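Local coordinates for acyltransferase (Streptococcus pneumoniae, PDB 5UG1), which probably transfers acetyl groups onto hydroxyls of peptidoglycan, acting as the catalytic domain of the O-acetyltransferase OatA, at residues A[36-41]-A[75-80]. Numbering follows the deposited sequence.
Sequences VTTKTA and DSIVKN
Ile77 reaches across from helix 70-80 to the first turn of helix 38-50 and meets Thr38 and Ala41 with its tip. CB of Ile77 points toward segment 36-41. The short branch, CG2, ends 4.4 Å from the methyl CG2 of Thr38, a loose approach of two methyls. The long branch leaves with CG1 anti to the backbone N (chi1 -158°) and keeps going almost fully extended (chi2 166°), which carries CD1 forward to the neighbouring helix. CG1 itself stays farther back. CD1 is the real contact point: it lies 4.0 Å from both Thr38 O and Ala41 C and 4.2 Å from CB of Ala41, with CG2 of Thr38 beside it at 4.4 Å. One methyl thus spans the two residues, resting partly on backbone, in a light, apolar and buried touch. Asn42 and Met45, further along the same helix, also pack on Ile77.

Thr38 has its methyl facing Ile77, while its hydroxyl is hydrogen-bonded to Thr62 in the loop after strand 57-61. The start of helix 38-50 is held by a capping box with Thr37 as N-cap: Thr40 N donates to Thr37 OG1 at 3.3 Å, and Thr37 N returns a bond to Thr40 OG1. On the other helix, Asn80 folds back and its ND2 donates to Ser76 O at 3.0 Å, standing above the carbonyl plane; that oxygen also accepts from Asn80 N.

Helix 38-50 links strand 29-32 to 57-61, and helix 70-80 links 57-61 to 86-90. The side chain of Thr38 lies about 10 Å from the bound methanesulfonic acid. Ile77 therefore joins two successive beta-alpha-beta crossovers of the parallel sheet, a helix-helix contact in keeping with the three-layer SGNH-hydrolase-like fold.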
loop_
_atom_site.group_PDB
_atom_site.type_symbol
_atom_site.label_atom_id
_atom_site.label_comp_id
_atom_site.label_asym_id
_atom_site.label_seq_id
_atom_site.Cartn_x
_atom_site.Cartn_y
_atom_site.Cartn_z
ATOM N N VAL A 36 -11.542 -2.458 -1.909
ATOM C CA VAL A 36 -10.448 -3.270 -2.430
ATOM C C VAL A 36 -9.741 -4.007 -1.293
ATOM O O VAL A 36 -9.431 -3.436 -0.239
ATOM C CB VAL A 36 -9.491 -2.390 -3.245
ATOM C CG1 VAL A 36 -8.179 -3.120 -3.565
ATOM C CG2 VAL A 36 -10.201 -1.949 -4.527
ATOM N N THR A 37 -9.522 -5.301 -1.491
ATOM C CA THR A 37 -8.722 -6.125 -0.605
ATOM C C THR A 37 -7.444 -6.552 -1.321
ATOM O O THR A 37 -7.277 -6.357 -2.525
ATOM C CB THR A 37 -9.509 -7.357 -0.150
ATOM O OG1 THR A 37 -9.660 -8.259 -1.248
ATOM C CG2 THR A 37 -10.887 -6.950 0.342
ATOM N N THR A 38 -6.532 -7.150 -0.556
ATOM C CA THR A 38 -5.329 -7.700 -1.161
ATOM C C THR A 38 -5.681 -8.748 -2.208
ATOM O O THR A 38 -5.025 -8.840 -3.259
ATOM C CB THR A 38 -4.437 -8.283 -0.075
ATOM O OG1 THR A 38 -4.235 -7.281 0.939
ATOM C CG2 THR A 38 -3.094 -8.750 -0.682
ATOM N N LYS A 39 -6.741 -9.521 -1.949
ATOM C CA LYS A 39 -7.229 -10.511 -2.908
ATOM C C LYS A 39 -7.603 -9.869 -4.241
ATOM O O LYS A 39 -7.130 -10.299 -5.298
ATOM C CB LYS A 39 -8.428 -11.248 -2.318
ATOM C CG LYS A 39 -8.936 -12.434 -3.136
ATOM C CD LYS A 39 -10.273 -12.918 -2.566
ATOM C CE LYS A 39 -10.896 -14.027 -3.409
ATOM N NZ LYS A 39 -11.018 -13.640 -4.845
ATOM N N THR A 40 -8.460 -8.841 -4.215
ATOM C CA THR A 40 -8.891 -8.246 -5.477
ATOM C C THR A 40 -7.780 -7.412 -6.106
ATOM O O THR A 40 -7.722 -7.297 -7.336
ATOM C CB THR A 40 -10.164 -7.400 -5.297
ATOM O OG1 THR A 40 -9.905 -6.303 -4.421
ATOM C CG2 THR A 40 -11.301 -8.230 -4.724
ATOM N N ALA A 41 -6.889 -6.840 -5.290
ATOM C CA ALA A 41 -5.729 -6.132 -5.826
ATOM C C ALA A 41 -4.829 -7.064 -6.631
ATOM O O ALA A 41 -4.254 -6.659 -7.652
ATOM C CB ALA A 41 -4.942 -5.489 -4.684
ATOM N N ASP A 75 1.661 -13.741 0.215
ATOM C CA ASP A 75 2.428 -14.727 -0.539
ATOM C C ASP A 75 2.007 -14.727 -2.003
ATOM O O ASP A 75 2.849 -14.710 -2.906
ATOM C CB ASP A 75 2.229 -16.121 0.045
ATOM C CG ASP A 75 3.046 -16.362 1.282
ATOM O OD1 ASP A 75 3.896 -15.505 1.628
ATOM O OD2 ASP A 75 2.833 -17.426 1.899
ATOM N N SER A 76 0.698 -14.732 -2.250
ATOM C CA SER A 76 0.199 -14.881 -3.610
ATOM C C SER A 76 0.497 -13.651 -4.460
ATOM O O SER A 76 0.942 -13.774 -5.607
ATOM C CB SER A 76 -1.299 -15.153 -3.598
ATOM O OG SER A 76 -1.759 -15.309 -4.923
ATOM N N ILE A 77 0.220 -12.453 -3.939
ATOM C CA ILE A 77 0.401 -11.276 -4.777
ATOM C C ILE A 77 1.881 -11.088 -5.087
ATOM O O ILE A 77 2.256 -10.737 -6.210
ATOM C CB ILE A 77 -0.240 -10.034 -4.126
ATOM C CG1 ILE A 77 -0.532 -8.971 -5.187
ATOM C CG2 ILE A 77 0.622 -9.476 -3.006
ATOM C CD1 ILE A 77 -1.439 -7.883 -4.699
ATOM N N VAL A 78 2.744 -11.401 -4.124
ATOM C CA VAL A 78 4.176 -11.337 -4.375
ATOM C C VAL A 78 4.572 -12.362 -5.420
ATOM O O VAL A 78 5.342 -12.064 -6.338
ATOM C CB VAL A 78 4.952 -11.531 -3.064
ATOM C CG1 VAL A 78 6.427 -11.836 -3.363
ATOM C CG2 VAL A 78 4.781 -10.291 -2.177
ATOM N N LYS A 79 4.031 -13.577 -5.318
ATOM C CA LYS A 79 4.335 -14.606 -6.314
ATOM C C LYS A 79 3.885 -14.181 -7.709
ATOM O O LYS A 79 4.555 -14.464 -8.709
ATOM C CB LYS A 79 3.661 -15.924 -5.915
ATOM C CG LYS A 79 3.675 -17.014 -6.988
ATOM C CD LYS A 79 5.033 -17.681 -7.115
ATOM C CE LYS A 79 5.071 -18.670 -8.272
ATOM N NZ LYS A 79 3.980 -19.687 -8.188
ATOM N N ASN A 80 2.753 -13.500 -7.798
ATOM C CA ASN A 80 2.131 -13.245 -9.085
ATOM C C ASN A 80 2.589 -11.942 -9.717
ATOM O O ASN A 80 2.164 -11.640 -10.837
ATOM C CB ASN A 80 0.606 -13.264 -8.942
ATOM C CG ASN A 80 0.035 -14.681 -9.045
ATOM O OD1 ASN A 80 -0.150 -15.206 -10.144
ATOM N ND2 ASN A 80 -0.238 -15.302 -7.898
#